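Side-chain contacts in putative diflavin flavoprotein A 3 (PDB 6H0C), which probably passes electrons from NADH to oxygen, reducing it to water, and is represented here by its flavodiiron core of metallo-hydrolase and flavodoxin-like parts: residues K26-Y31 with T269-Q274; G175-G180 with R196-C201; A308-G313 with G330-N335; M357-F362 with T373-F378. All coordinates share one frame; numbering follows the deposited sequence.

Contact 1: K26-Y31 with T269-Q274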
loop_
_atom_site.group_PDB
_atom_site.type_symbol
_atom_site.label_atom_id
_atom_site.label_comp_id
_atom_site.label_asym_id
_atom_site.label_seq_id
_atom_site.Cartn_x
_atom_site.Cartn_y
_atom_site.Cartn_z
ATOM N N LYS A 26 -5.670 -6.541 12.115
ATOM C CA LYS A 26 -5.199 -7.512 11.123
ATOM C C LYS A 26 -3.790 -8.014 11.453
ATOM O O LYS A 26 -2.966 -7.266 11.970
ATOM C CB LYS A 26 -5.182 -6.917 9.706
ATOM C CG LYS A 26 -6.168 -5.790 9.399
ATOM C CD LYS A 26 -5.750 -5.094 8.087
ATOM C CE LYS A 26 -6.653 -3.927 7.701
ATOM N NZ LYS A 26 -7.939 -4.384 7.100
ATOM N N PHE A 27 -3.513 -9.275 11.137
ATOM C CA PHE A 27 -2.149 -9.785 11.222
ATOM C C PHE A 27 -1.390 -9.377 9.972
ATOM O O PHE A 27 -1.240 -10.159 9.030
ATOM C CB PHE A 27 -2.121 -11.309 11.391
ATOM C CG PHE A 27 -2.703 -11.780 12.687
ATOM C CD1 PHE A 27 -2.034 -11.560 13.886
ATOM C CD2 PHE A 27 -3.926 -12.434 12.715
ATOM C CE1 PHE A 27 -2.574 -11.990 15.098
ATOM C CE2 PHE A 27 -4.471 -12.866 13.919
ATOM C CZ PHE A 27 -3.793 -12.645 15.112
ATOM N N GLU A 28 -0.935 -8.134 9.953
ATOM C CA GLU A 28 -0.063 -7.676 8.887
ATOM C C GLU A 28 1.151 -7.055 9.540
ATOM O O GLU A 28 1.028 -6.450 10.599
ATOM C CB GLU A 28 -0.785 -6.695 7.975
ATOM C CG GLU A 28 -1.886 -7.361 7.179
ATOM C CD GLU A 28 -2.698 -6.369 6.393
ATOM O OE1 GLU A 28 -2.325 -5.177 6.370
ATOM O OE2 GLU A 28 -3.717 -6.781 5.802
ATOM N N ILE A 29 2.319 -7.243 8.938
ATOM C CA ILE A 29 3.579 -6.879 9.590
ATOM C C ILE A 29 3.586 -5.407 10.026
ATOM O O ILE A 29 4.170 -5.061 11.056
ATOM C CB ILE A 29 4.800 -7.179 8.656
ATOM C CG1 ILE A 29 6.109 -7.240 9.441
ATOM C CG2 ILE A 29 4.903 -6.170 7.534
ATOM C CD1 ILE A 29 6.237 -8.462 10.294
ATOM N N GLU A 30 2.895 -4.546 9.281
ATOM C CA GLU A 30 2.960 -3.110 9.562
ATOM C C GLU A 30 2.283 -2.709 10.877
ATOM O O GLU A 30 2.549 -1.628 11.395
ATOM C CB GLU A 30 2.344 -2.314 8.410
ATOM C CG GLU A 30 0.845 -2.489 8.274
ATOM C CD GLU A 30 0.365 -2.185 6.872
ATOM O OE1 GLU A 30 -0.061 -1.034 6.608
ATOM O OE2 GLU A 30 0.423 -3.104 6.031
ATOM N N TYR A 31 1.420 -3.567 11.419
ATOM C CA TYR A 31 0.794 -3.299 12.720
ATOM C C TYR A 31 1.609 -3.906 13.867
ATOM O O TYR A 31 1.128 -4.007 14.996
ATOM C CB TYR A 31 -0.656 -3.826 12.754
ATOM C CG TYR A 31 -1.502 -3.240 11.650
ATOM C CD1 TYR A 31 -1.839 -1.892 11.654
ATOM C CD2 TYR A 31 -1.936 -4.022 10.586
ATOM C CE1 TYR A 31 -2.596 -1.333 10.628
ATOM C CE2 TYR A 31 -2.691 -3.474 9.554
ATOM C CZ TYR A 31 -3.016 -2.128 9.582
ATOM O OH TYR A 31 -3.759 -1.572 8.566
ATOM N N THR A 269 -1.399 -14.053 0.293
ATOM C CA THR A 269 -0.053 -14.192 -0.251
ATOM C C THR A 269 0.666 -12.858 -0.165
ATOM O O THR A 269 1.863 -12.806 0.112
ATOM C CB THR A 269 -0.058 -14.679 -1.708
ATOM O OG1 THR A 269 -0.504 -16.043 -1.756
ATOM C CG2 THR A 269 1.339 -14.605 -2.274
ATOM N N SER A 270 -0.074 -11.775 -0.385
ATOM C CA SER A 270 0.509 -10.445 -0.286
ATOM C C SER A 270 0.963 -10.155 1.140
ATOM O O SER A 270 2.039 -9.601 1.355
ATOM C CB SER A 270 -0.480 -9.381 -0.735
ATOM O OG SER A 270 0.027 -8.094 -0.412
ATOM N N THR A 271 0.136 -10.529 2.111
ATOM C CA THR A 271 0.497 -10.388 3.519
ATOM C C THR A 271 1.826 -11.100 3.830
ATOM O O THR A 271 2.700 -10.541 4.497
ATOM C CB THR A 271 -0.626 -10.930 4.417
ATOM O OG1 THR A 271 -1.818 -10.174 4.165
ATOM C CG2 THR A 271 -0.257 -10.816 5.888
ATOM N N LEU A 272 1.987 -12.321 3.325
ATOM C CA LEU A 272 3.232 -13.067 3.516
ATOM C C LEU A 272 4.387 -12.300 2.899
ATOM O O LEU A 272 5.467 -12.182 3.489
ATOM C CB LEU A 272 3.150 -14.466 2.891
ATOM C CG LEU A 272 2.020 -15.397 3.352
ATOM C CD1 LEU A 272 2.149 -16.764 2.681
ATOM C CD2 LEU A 272 1.997 -15.539 4.870
ATOM N N ALA A 273 4.139 -11.772 1.705
ATOM C CA ALA A 273 5.171 -11.087 0.940
ATOM C C ALA A 273 5.740 -9.897 1.702
ATOM O O ALA A 273 6.955 -9.677 1.690
ATOM C CB ALA A 273 4.617 -10.636 -0.409
ATOM N N GLN A 274 4.870 -9.128 2.361
ATOM C CA GLN A 274 5.341 -7.934 3.065
ATOM C C GLN A 274 6.192 -8.360 4.253
ATOM O O GLN A 274 7.194 -7.708 4.577
ATOM C CB GLN A 274 4.181 -7.044 3.524
ATOM C CG GLN A 274 3.085 -6.835 2.472
ATOM C CD GLN A 274 3.616 -6.477 1.082
ATOM O OE1 GLN A 274 4.617 -5.773 0.936
ATOM N NE2 GLN A 274 2.934 -6.967 0.054
HETATM O O HOH W 1 2.159 -8.441 6.353
#

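Contact 2: G175-G180 with R196-C201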
loop_
_atom_site.group_PDB
_atom_site.type_symbol
_atom_site.label_atom_id
_atom_site.label_comp_id
_atom_site.label_asym_id
_atom_site.label_seq_id
_atom_site.Cartn_x
_atom_site.Cartn_y
_atom_site.Cartn_z
ATOM N N GLY A 175 2.522 8.433 6.484
ATOM C CA GLY A 175 1.652 8.131 7.602
ATOM C C GLY A 175 2.335 7.340 8.701
ATOM O O GLY A 175 3.549 7.146 8.688
ATOM N N ALA A 176 1.541 6.880 9.659
ATOM C CA ALA A 176 2.055 6.087 10.757
ATOM C C ALA A 176 0.904 5.353 11.416
ATOM O O ALA A 176 -0.166 5.925 11.611
ATOM C CB ALA A 176 2.775 6.957 11.757
ATOM N N HIS A 177 1.120 4.081 11.733
ATOM C CA HIS A 177 0.089 3.280 12.369
ATOM C C HIS A 177 0.152 3.490 13.864
ATOM O O HIS A 177 0.806 2.738 14.587
ATOM C CB HIS A 177 0.243 1.801 12.006
ATOM C CG HIS A 177 -0.212 1.481 10.618
ATOM N ND1 HIS A 177 -1.472 1.798 10.160
ATOM C CD2 HIS A 177 0.428 0.885 9.582
ATOM C CE1 HIS A 177 -1.598 1.400 8.906
ATOM N NE2 HIS A 177 -0.457 0.847 8.531
ATOM N N VAL A 178 -0.511 4.545 14.317
ATOM C CA VAL A 178 -0.560 4.858 15.738
ATOM C C VAL A 178 -1.856 5.590 16.085
ATOM O O VAL A 178 -2.238 6.569 15.432
ATOM C CB VAL A 178 0.658 5.704 16.181
ATOM C CG1 VAL A 178 0.704 7.010 15.417
ATOM C CG2 VAL A 178 0.608 5.959 17.674
ATOM N N CYS A 179 -2.533 5.088 17.112
ATOM C CA CYS A 179 -3.782 5.665 17.564
ATOM C C CYS A 179 -3.522 6.540 18.782
ATOM O O CYS A 179 -2.965 6.091 19.780
ATOM C CB CYS A 179 -4.789 4.566 17.895
ATOM S SG CYS A 179 -6.418 5.191 18.323
ATOM N N GLY A 180 -3.908 7.801 18.684
ATOM C CA GLY A 180 -3.745 8.724 19.784
ATOM C C GLY A 180 -4.858 9.744 19.728
ATOM O O GLY A 180 -5.653 9.743 18.786
ATOM N N ARG A 196 9.249 5.575 11.066
ATOM C CA ARG A 196 10.306 4.778 10.448
ATOM C C ARG A 196 9.825 3.349 10.164
ATOM O O ARG A 196 10.098 2.796 9.102
ATOM C CB ARG A 196 11.557 4.751 11.339
ATOM C CG ARG A 196 12.701 3.877 10.819
ATOM C CD ARG A 196 13.370 4.513 9.624
ATOM N NE ARG A 196 13.946 3.523 8.716
ATOM C CZ ARG A 196 15.248 3.311 8.561
ATOM N NH1 ARG A 196 16.125 4.024 9.256
ATOM N NH2 ARG A 196 15.672 2.389 7.706
ATOM N N TYR A 197 9.116 2.755 11.117
ATOM C CA TYR A 197 8.627 1.394 10.960
ATOM C C TYR A 197 7.631 1.340 9.802
ATOM O O TYR A 197 7.620 0.398 9.002
ATOM C CB TYR A 197 7.979 0.907 12.259
ATOM C CG TYR A 197 7.580 -0.546 12.224
ATOM C CD1 TYR A 197 8.544 -1.549 12.235
ATOM C CD2 TYR A 197 6.240 -0.923 12.163
ATOM C CE1 TYR A 197 8.183 -2.890 12.193
ATOM C CE2 TYR A 197 5.873 -2.254 12.125
ATOM C CZ TYR A 197 6.846 -3.235 12.142
ATOM O OH TYR A 197 6.487 -4.564 12.104
ATOM N N TYR A 198 6.803 2.374 9.720
ATOM C CA TYR A 198 5.843 2.518 8.640
ATOM C C TYR A 198 6.579 2.568 7.302
ATOM O O TYR A 198 6.251 1.819 6.374
ATOM C CB TYR A 198 4.993 3.776 8.853
ATOM C CG TYR A 198 3.864 3.970 7.857
ATOM C CD1 TYR A 198 4.091 4.580 6.621
ATOM C CD2 TYR A 198 2.566 3.561 8.158
ATOM C CE1 TYR A 198 3.060 4.772 5.715
ATOM C CE2 TYR A 198 1.520 3.752 7.257
ATOM C CZ TYR A 198 1.771 4.363 6.040
ATOM O OH TYR A 198 0.734 4.551 5.147
ATOM N N PHE A 199 7.581 3.433 7.199
ATOM C CA PHE A 199 8.377 3.496 5.974
ATOM C C PHE A 199 8.986 2.139 5.617
ATOM O O PHE A 199 8.876 1.676 4.484
ATOM C CB PHE A 199 9.492 4.531 6.096
ATOM C CG PHE A 199 10.381 4.597 4.882
ATOM C CD1 PHE A 199 11.460 3.736 4.748
ATOM C CD2 PHE A 199 10.121 5.503 3.866
ATOM C CE1 PHE A 199 12.276 3.786 3.628
ATOM C CE2 PHE A 199 10.938 5.564 2.744
ATOM C CZ PHE A 199 12.016 4.704 2.624
ATOM N N ASP A 200 9.637 1.518 6.593
ATOM C CA ASP A 200 10.321 0.250 6.389
ATOM C C ASP A 200 9.398 -0.858 5.903
ATOM O O ASP A 200 9.761 -1.630 5.016
ATOM C CB ASP A 200 11.000 -0.197 7.680
ATOM C CG ASP A 200 12.201 0.667 8.036
ATOM O OD1 ASP A 200 12.660 1.450 7.168
ATOM O OD2 ASP A 200 12.685 0.546 9.183
ATOM N N CYS A 201 8.209 -0.947 6.482
ATOM C CA CYS A 201 7.289 -2.016 6.109
ATOM C C CYS A 201 6.597 -1.771 4.775
ATOM O O CYS A 201 6.444 -2.697 3.974
ATOM C CB CYS A 201 6.236 -2.211 7.201
ATOM S SG CYS A 201 6.899 -2.885 8.736
#

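Contact 3: A308-G313 with G330-N335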
loop_
_atom_site.group_PDB
_atom_site.type_symbol
_atom_site.label_atom_id
_atom_site.label_comp_id
_atom_site.label_asym_id
_atom_site.label_seq_id
_atom_site.Cartn_x
_atom_site.Cartn_y
_atom_site.Cartn_z
ATOM N N ALA A 308 20.337 -9.976 -6.749
ATOM C CA ALA A 308 21.238 -11.054 -6.365
ATOM C C ALA A 308 20.432 -12.313 -6.074
ATOM O O ALA A 308 20.957 -13.429 -6.084
ATOM C CB ALA A 308 22.070 -10.653 -5.146
ATOM N N GLY A 309 19.150 -12.116 -5.791
ATOM C CA GLY A 309 18.230 -13.216 -5.578
ATOM C C GLY A 309 16.840 -12.779 -5.993
ATOM O O GLY A 309 16.584 -11.582 -6.125
ATOM N N PHE A 310 15.954 -13.743 -6.222
ATOM C CA PHE A 310 14.545 -13.456 -6.480
ATOM C C PHE A 310 13.669 -14.438 -5.713
ATOM O O PHE A 310 14.084 -15.562 -5.418
ATOM C CB PHE A 310 14.225 -13.515 -7.981
ATOM C CG PHE A 310 14.467 -14.871 -8.616
ATOM C CD1 PHE A 310 13.471 -15.825 -8.644
ATOM C CD2 PHE A 310 15.694 -15.178 -9.192
ATOM C CE1 PHE A 310 13.693 -17.063 -9.222
ATOM C CE2 PHE A 310 15.916 -16.412 -9.775
ATOM C CZ PHE A 310 14.919 -17.356 -9.789
ATOM N N ILE A 311 12.454 -14.005 -5.401
ATOM C CA ILE A 311 11.500 -14.793 -4.630
ATOM C C ILE A 311 10.122 -14.694 -5.272
ATOM O O ILE A 311 9.672 -13.594 -5.585
ATOM C CB ILE A 311 11.421 -14.296 -3.178
ATOM C CG1 ILE A 311 12.811 -14.328 -2.519
ATOM C CG2 ILE A 311 10.404 -15.104 -2.386
ATOM C CD1 ILE A 311 12.846 -13.801 -1.081
ATOM N N PHE A 312 9.459 -15.830 -5.480
ATOM C CA PHE A 312 8.093 -15.853 -6.019
ATOM C C PHE A 312 7.075 -16.202 -4.935
ATOM O O PHE A 312 7.280 -17.146 -4.159
ATOM C CB PHE A 312 7.963 -16.863 -7.168
ATOM C CG PHE A 312 8.247 -16.289 -8.547
ATOM C CD1 PHE A 312 7.259 -16.284 -9.528
ATOM C CD2 PHE A 312 9.502 -15.791 -8.875
ATOM C CE1 PHE A 312 7.515 -15.785 -10.804
ATOM C CE2 PHE A 312 9.762 -15.287 -10.149
ATOM C CZ PHE A 312 8.765 -15.281 -11.112
ATOM N N GLY A 313 5.981 -15.440 -4.891
ATOM C CA GLY A 313 4.880 -15.706 -3.981
ATOM C C GLY A 313 3.597 -15.842 -4.781
ATOM O O GLY A 313 3.260 -14.966 -5.583
ATOM N N GLY A 330 8.196 -17.089 -16.818
ATOM C CA GLY A 330 8.875 -17.183 -18.098
ATOM C C GLY A 330 9.941 -16.117 -18.269
ATOM O O GLY A 330 11.061 -16.392 -18.720
ATOM N N ILE A 331 9.592 -14.886 -17.914
ATOM C CA ILE A 331 10.531 -13.778 -18.028
ATOM C C ILE A 331 11.696 -13.990 -17.076
ATOM O O ILE A 331 12.846 -13.724 -17.423
ATOM C CB ILE A 331 9.841 -12.421 -17.744
ATOM C CG1 ILE A 331 8.734 -12.170 -18.779
ATOM C CG2 ILE A 331 10.861 -11.285 -17.745
ATOM C CD1 ILE A 331 7.824 -11.001 -18.442
ATOM N N THR A 332 11.404 -14.489 -15.880
ATOM C CA THR A 332 12.452 -14.725 -14.898
ATOM C C THR A 332 13.402 -15.825 -15.376
ATOM O O THR A 332 14.621 -15.658 -15.340
ATOM C CB THR A 332 11.856 -15.092 -13.528
ATOM O OG1 THR A 332 11.072 -13.992 -13.046
ATOM C CG2 THR A 332 12.966 -15.392 -12.518
ATOM N N LEU A 333 12.850 -16.940 -15.851
ATOM C CA LEU A 333 13.690 -18.031 -16.346
ATOM C C LEU A 333 14.504 -17.598 -17.564
ATOM O O LEU A 333 15.663 -17.997 -17.716
ATOM C CB LEU A 333 12.847 -19.264 -16.695
ATOM C CG LEU A 333 12.247 -20.032 -15.517
ATOM C CD1 LEU A 333 11.340 -21.136 -16.013
ATOM C CD2 LEU A 333 13.352 -20.605 -14.661
ATOM N N ALA A 334 13.902 -16.784 -18.427
ATOM C CA ALA A 334 14.592 -16.328 -19.633
ATOM C C ALA A 334 15.724 -15.361 -19.313
ATOM O O ALA A 334 16.608 -15.156 -20.132
ATOM C CB ALA A 334 13.610 -15.678 -20.598
ATOM N N ASN A 335 15.707 -14.769 -18.125
ATOM C CA ASN A 335 16.656 -13.696 -17.836
ATOM C C ASN A 335 17.573 -13.887 -16.640
ATOM O O ASN A 335 18.644 -13.287 -16.590
ATOM C CB ASN A 335 15.901 -12.389 -17.655
ATOM C CG ASN A 335 15.372 -11.859 -18.956
ATOM O OD1 ASN A 335 16.121 -11.283 -19.754
ATOM N ND2 ASN A 335 14.079 -12.064 -19.196
#

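Contact 4: M357-F362 with T373-F378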
loop_
_atom_site.group_PDB
_atom_site.type_symbol
_atom_site.label_atom_id
_atom_site.label_comp_id
_atom_site.label_asym_id
_atom_site.label_seq_id
_atom_site.Cartn_x
_atom_site.Cartn_y
_atom_site.Cartn_z
ATOM N N MET A 357 4.507 -26.182 -8.269
ATOM C CA MET A 357 4.910 -25.910 -9.646
ATOM C C MET A 357 6.150 -25.011 -9.680
ATOM O O MET A 357 7.149 -25.327 -10.330
ATOM C CB MET A 357 3.755 -25.270 -10.423
ATOM C CG MET A 357 4.029 -25.045 -11.907
ATOM S SD MET A 357 4.917 -23.510 -12.263
ATOM C CE MET A 357 3.718 -22.265 -11.761
ATOM N N LEU A 358 6.087 -23.893 -8.962
ATOM C CA LEU A 358 7.207 -22.959 -8.913
ATOM C C LEU A 358 8.484 -23.584 -8.328
ATOM O O LEU A 358 9.580 -23.411 -8.874
ATOM C CB LEU A 358 6.817 -21.719 -8.111
ATOM C CG LEU A 358 5.810 -20.777 -8.775
ATOM C CD1 LEU A 358 5.408 -19.687 -7.799
ATOM C CD2 LEU A 358 6.391 -20.182 -10.054
ATOM N N GLU A 359 8.346 -24.300 -7.219
ATOM C CA GLU A 359 9.500 -24.919 -6.585
ATOM C C GLU A 359 10.188 -25.865 -7.569
ATOM O O GLU A 359 11.407 -25.833 -7.737
ATOM C CB GLU A 359 9.071 -25.664 -5.318
ATOM C CG GLU A 359 10.194 -26.398 -4.590
ATOM C CD GLU A 359 9.738 -26.982 -3.263
ATOM O OE1 GLU A 359 8.733 -27.722 -3.250
ATOM O OE2 GLU A 359 10.380 -26.688 -2.233
ATOM N N ASN A 360 9.383 -26.686 -8.233
ATOM C CA ASN A 360 9.879 -27.656 -9.203
ATOM C C ASN A 360 10.563 -27.028 -10.399
ATOM O O ASN A 360 11.609 -27.506 -10.844
ATOM C CB ASN A 360 8.739 -28.532 -9.701
ATOM C CG ASN A 360 8.356 -29.583 -8.712
ATOM O OD1 ASN A 360 9.182 -30.020 -7.912
ATOM N ND2 ASN A 360 7.099 -30.002 -8.752
ATOM N N LYS A 361 9.959 -25.969 -10.932
ATOM C CA LYS A 361 10.504 -25.314 -12.115
ATOM C C LYS A 361 11.845 -24.656 -11.797
ATOM O O LYS A 361 12.788 -24.743 -12.584
ATOM C CB LYS A 361 9.507 -24.294 -12.678
ATOM C CG LYS A 361 8.591 -24.881 -13.749
ATOM C CD LYS A 361 8.023 -26.211 -13.297
ATOM C CE LYS A 361 7.298 -26.939 -14.411
ATOM N NZ LYS A 361 6.538 -28.110 -13.869
ATOM N N PHE A 362 11.940 -24.023 -10.635
ATOM C CA PHE A 362 13.182 -23.375 -10.249
ATOM C C PHE A 362 14.252 -24.415 -9.904
ATOM O O PHE A 362 15.427 -24.240 -10.248
ATOM C CB PHE A 362 12.939 -22.405 -9.088
ATOM C CG PHE A 362 12.205 -21.156 -9.502
ATOM C CD1 PHE A 362 12.588 -20.462 -10.644
ATOM C CD2 PHE A 362 11.123 -20.690 -8.774
ATOM C CE1 PHE A 362 11.906 -19.313 -11.044
ATOM C CE2 PHE A 362 10.438 -19.548 -9.173
ATOM C CZ PHE A 362 10.827 -18.861 -10.303
ATOM N N THR A 373 10.944 -23.703 1.094
ATOM C CA THR A 373 9.681 -23.252 0.521
ATOM C C THR A 373 8.596 -23.101 1.585
ATOM O O THR A 373 8.404 -23.977 2.423
ATOM C CB THR A 373 9.199 -24.213 -0.576
ATOM O OG1 THR A 373 10.133 -24.188 -1.664
ATOM C CG2 THR A 373 7.825 -23.801 -1.085
ATOM N N ILE A 374 7.908 -21.967 1.554
ATOM C CA ILE A 374 6.918 -21.638 2.566
ATOM C C ILE A 374 5.499 -21.925 2.095
ATOM O O ILE A 374 5.048 -21.383 1.085
ATOM C CB ILE A 374 7.015 -20.156 2.962
ATOM C CG1 ILE A 374 8.303 -19.906 3.745
ATOM C CG2 ILE A 374 5.808 -19.734 3.771
ATOM C CD1 ILE A 374 8.618 -18.434 3.903
ATOM N N ARG A 375 4.803 -22.780 2.837
ATOM C CA ARG A 375 3.413 -23.105 2.553
ATOM C C ARG A 375 2.525 -22.744 3.746
ATOM O O ARG A 375 2.627 -23.347 4.810
ATOM C CB ARG A 375 3.278 -24.589 2.214
ATOM C CG ARG A 375 3.996 -24.986 0.930
ATOM C CD ARG A 375 3.926 -26.486 0.674
ATOM N NE ARG A 375 4.427 -26.841 -0.652
ATOM C CZ ARG A 375 5.698 -27.133 -0.919
ATOM N NH1 ARG A 375 6.608 -27.111 0.049
ATOM N NH2 ARG A 375 6.063 -27.450 -2.155
ATOM N N VAL A 376 1.665 -21.746 3.567
ATOM C CA VAL A 376 0.765 -21.304 4.629
ATOM C C VAL A 376 -0.682 -21.638 4.316
ATOM O O VAL A 376 -1.258 -21.085 3.373
ATOM C CB VAL A 376 0.864 -19.791 4.858
ATOM C CG1 VAL A 376 -0.110 -19.364 5.953
ATOM C CG2 VAL A 376 2.291 -19.404 5.207
ATOM N N LYS A 377 -1.277 -22.523 5.114
ATOM C CA LYS A 377 -2.670 -22.915 4.891
ATOM C C LYS A 377 -3.661 -21.981 5.612
ATOM O O LYS A 377 -3.582 -21.775 6.828
ATOM C CB LYS A 377 -2.893 -24.368 5.321
ATOM C CG LYS A 377 -3.786 -25.171 4.360
ATOM C CD LYS A 377 -3.987 -26.601 4.871
ATOM C CE LYS A 377 -4.910 -27.414 3.982
ATOM N NZ LYS A 377 -5.157 -28.769 4.562
ATOM N N PHE A 378 -4.584 -21.427 4.827
ATOM C CA PHE A 378 -5.559 -20.425 5.271
ATOM C C PHE A 378 -4.886 -19.191 5.883
ATOM O O PHE A 378 -3.734 -18.887 5.577
ATOM C CB PHE A 378 -6.559 -21.031 6.262
ATOM C CG PHE A 378 -7.904 -20.339 6.267
ATOM C CD1 PHE A 378 -8.300 -19.558 5.187
ATOM C CD2 PHE A 378 -8.760 -20.451 7.356
ATOM C CE1 PHE A 378 -9.528 -18.916 5.185
ATOM C CE2 PHE A 378 -9.990 -19.809 7.361
ATOM C CZ PHE A 378 -10.374 -19.042 6.274
HETATM O O HOH W 2 12.836 -26.024 -0.217
HETATM O O HOH W 3 9.391 -27.820 -0.083
#

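Contact 1: K26-Y31 with T269-Q274
Thr271 meets the 26-31 loop with its methyl group: CG2 lies 3.4 Å from the backbone oxygen Phe27 O and 4.0 Å from Glu28 CG. The threonine is a clear example of a branched side chain dividing its labour. With OG1 set beside the backbone N (chi1 -61°), the hydroxyl turns back to its own helix and bonds to Gly267 O, while CG2, anti to that nitrogen, is presented to the loop. Glu28 runs across it at about a right angle in an extended chain, so the methylene does the touching and the carboxylate continues past it, toward a long, weak ion pair with Arg153.

Further along, Ile29 points its CB at the helix and places CG2 between its own backbone N and carbonyl carbon. That branch, Ile29 CG2, meets Gln274 O at 4.0 Å and Gln274 CB at 4.2 Å. Beyond CB the glutamine side chain bends at chi2 (-47°), and its amide turns back to Ser270. There NE2 donates in the amide plane to Ser270 OG at 3.2 Å, with a second, weak bond to Ser270 O.

The polar link between the two backbones is a single water, which accepts from Ile29 N at 2.9 Å and donates to Thr271 O at 2.9 Å.

Helix 382-404 flanks this junction, touching Phe27, Ile29, Thr271 and Leu272. Helix 189-202 reaches Ile29 through Cys201 and the hydroxyl of Tyr197, and strand 341-348 lies against Leu272 and Ala273 through Phe345.

Contact 2: G175-G180 with R196-C201
Tyr198 spreads one ring face over the backbone of Gly175 and Ala176. The CH-pi part of this contact is made by Gly175 CA, 4.2 Å from the ring centroid and 16° off the ring normal. The carbonyl of the same residue sits nearer the rim, with Gly175 O 3.3 Å from Tyr198 CG, and Ala176 N also lies over this face. The main chain of Gly175 thus lies directly against the ring. Tyr198 gets there because its CG is anti to the backbone N (chi1 -175°), which sends the ring straight from the helix to the loop.

The aromatic component is oblique. The rings of His177 and Tyr198 have planes 53° apart and centroids separated by 5.2 Å. Tyr198 CE2 lies over one face of the imidazole, off toward its rim and 3.7 Å from His177 NE2, while Tyr198 CD2 approaches His177 CD2 equally closely.

Polar bonds fix both rings from outside the pair. The phenol Tyr198 OH bonds to Lys172 O. The imidazole is held at both nitrogens, NE2 by Glu30 OE1 and ND1 by Thr37 OG1, which sets its rotation. Within the helix, Arg196 and Asp200, a turn apart, pair side-on, with Arg196 NE 2.9 Å from Asp200 OD1.

The arrangement belongs to the metallo-beta-lactamase-like part of flavodiiron proteins, where a loop following strand 167-171 packs against helix 189-202. In relatives, loops of this domain carry the iron ligands; here the His177 ring meets that of His229, and both its nitrogens are engaged by protein groups.

Contact 3: A308-G313 with G330-N335
Phe310 has one face of its ring overlapped by Thr332, whose methyl CG2 stands almost over the centre, 3.8 Å from the centroid and 12° off the ring normal. This CH-pi contact packs helix 323-335 on strand 309-313 within a beta-alpha-beta unit of the flavodoxin-like fold, and it illustrates how one small side chain can serve two rings in different ways.

The two phenylalanines alternate with Ile311 along the strand, so both point to the helix while Ile311 faces the other way, toward Phe345. Phe310 has its CG between the backbone N and the carbonyl carbon, which places the ring toward the helix, and a chi2 of 89° sets its face to the methyl. Phe312 comes from its own strand position with its edge instead: Thr332 OG1 lies in the ring plane, 3.3 Å from Phe312 CZ and 3.4 Å from Phe312 CE2. The oxygen therefore faces the C-H rim, the slightly positive part of an aromatic ring. Its hydrogen bond is made to Ala328 O, one turn back on the helix, which satisfies the hydroxyl in a buried, largely apolar setting and fixes which branch goes to which ring.

Phe362 completes the cluster, meeting both Phe310 and Phe312 edge-to-face, and Phe367 meets Phe310 in the same manner. Ile261 of the neighbouring strand 257-262 touches both Thr332 and Phe312. Within 330-335, the exposed Asn335 folds back to donate from ND2 to Ile331 O, a bond of 2.7 Å with an N-H...O angle of 164°.

Contact 4: M357-F362 with T373-F378
Glu359 holds two residues of 373-378 at once, one with each carboxylate oxygen. Thr373 OG1 donates to Glu359 OE2 at 2.6 Å, and Arg375 NH2 forms a salt bridge to Glu359 OE1 at 2.9 Å. The second bond is nearly straight (161°) and leaves in the guanidinium plane, yet it meets OE1 from above the carboxylate, the carboxylate and guanidinium planes being 51° apart. Asp356, one turn earlier on the helix, shares the same NH2, and the paired carboxylates probably stabilise the arginine's charge.

Only NH2 bonds directly to Glu359; NH1 reaches it through a water, which donates to Glu359 OE2 at 2.6 Å. A second water joins that oxygen to Thr373 N. With the hydroxyl, OE2 thereby receives three bonds.

The glutamate reaches across because CG is anti to its backbone N (chi1 178°) and the chain stays extended. Within 373-378, Thr373 CG2 lies over one face of the Arg375 guanidinium, toward its rim.

Helix 353-364 is thus tied at the protein surface to strand 368-377, the edge of the parallel sheet, with strand 341-348 alongside and helix 382-404 against Ile374 and Val376.

In the fold
Along the chain, contact 1 has the widest sequence separation, and contact 2 falls within that span, while contacts 3 and 4 follow in series. Contacts 1 and 2, with centres about 14 Å apart, share the 26-31 loop's links to His177 and Tyr197. Contacts 3 and 4, also about 14 Å apart between centres, reach the same parallel sheet and meet through Phe362. Contact 2 stays about 31 Å from both, centre to centre. The helix side of contact 1 touches contact 4 where Leu272 meets Val376, and contact 3 where Thr269 meets Gly313. The geometry suggests that contact 1 packs the metallo-hydrolase part against the flavodoxin-like part, whereas contacts 2, 3 and 4 are each internal to one part.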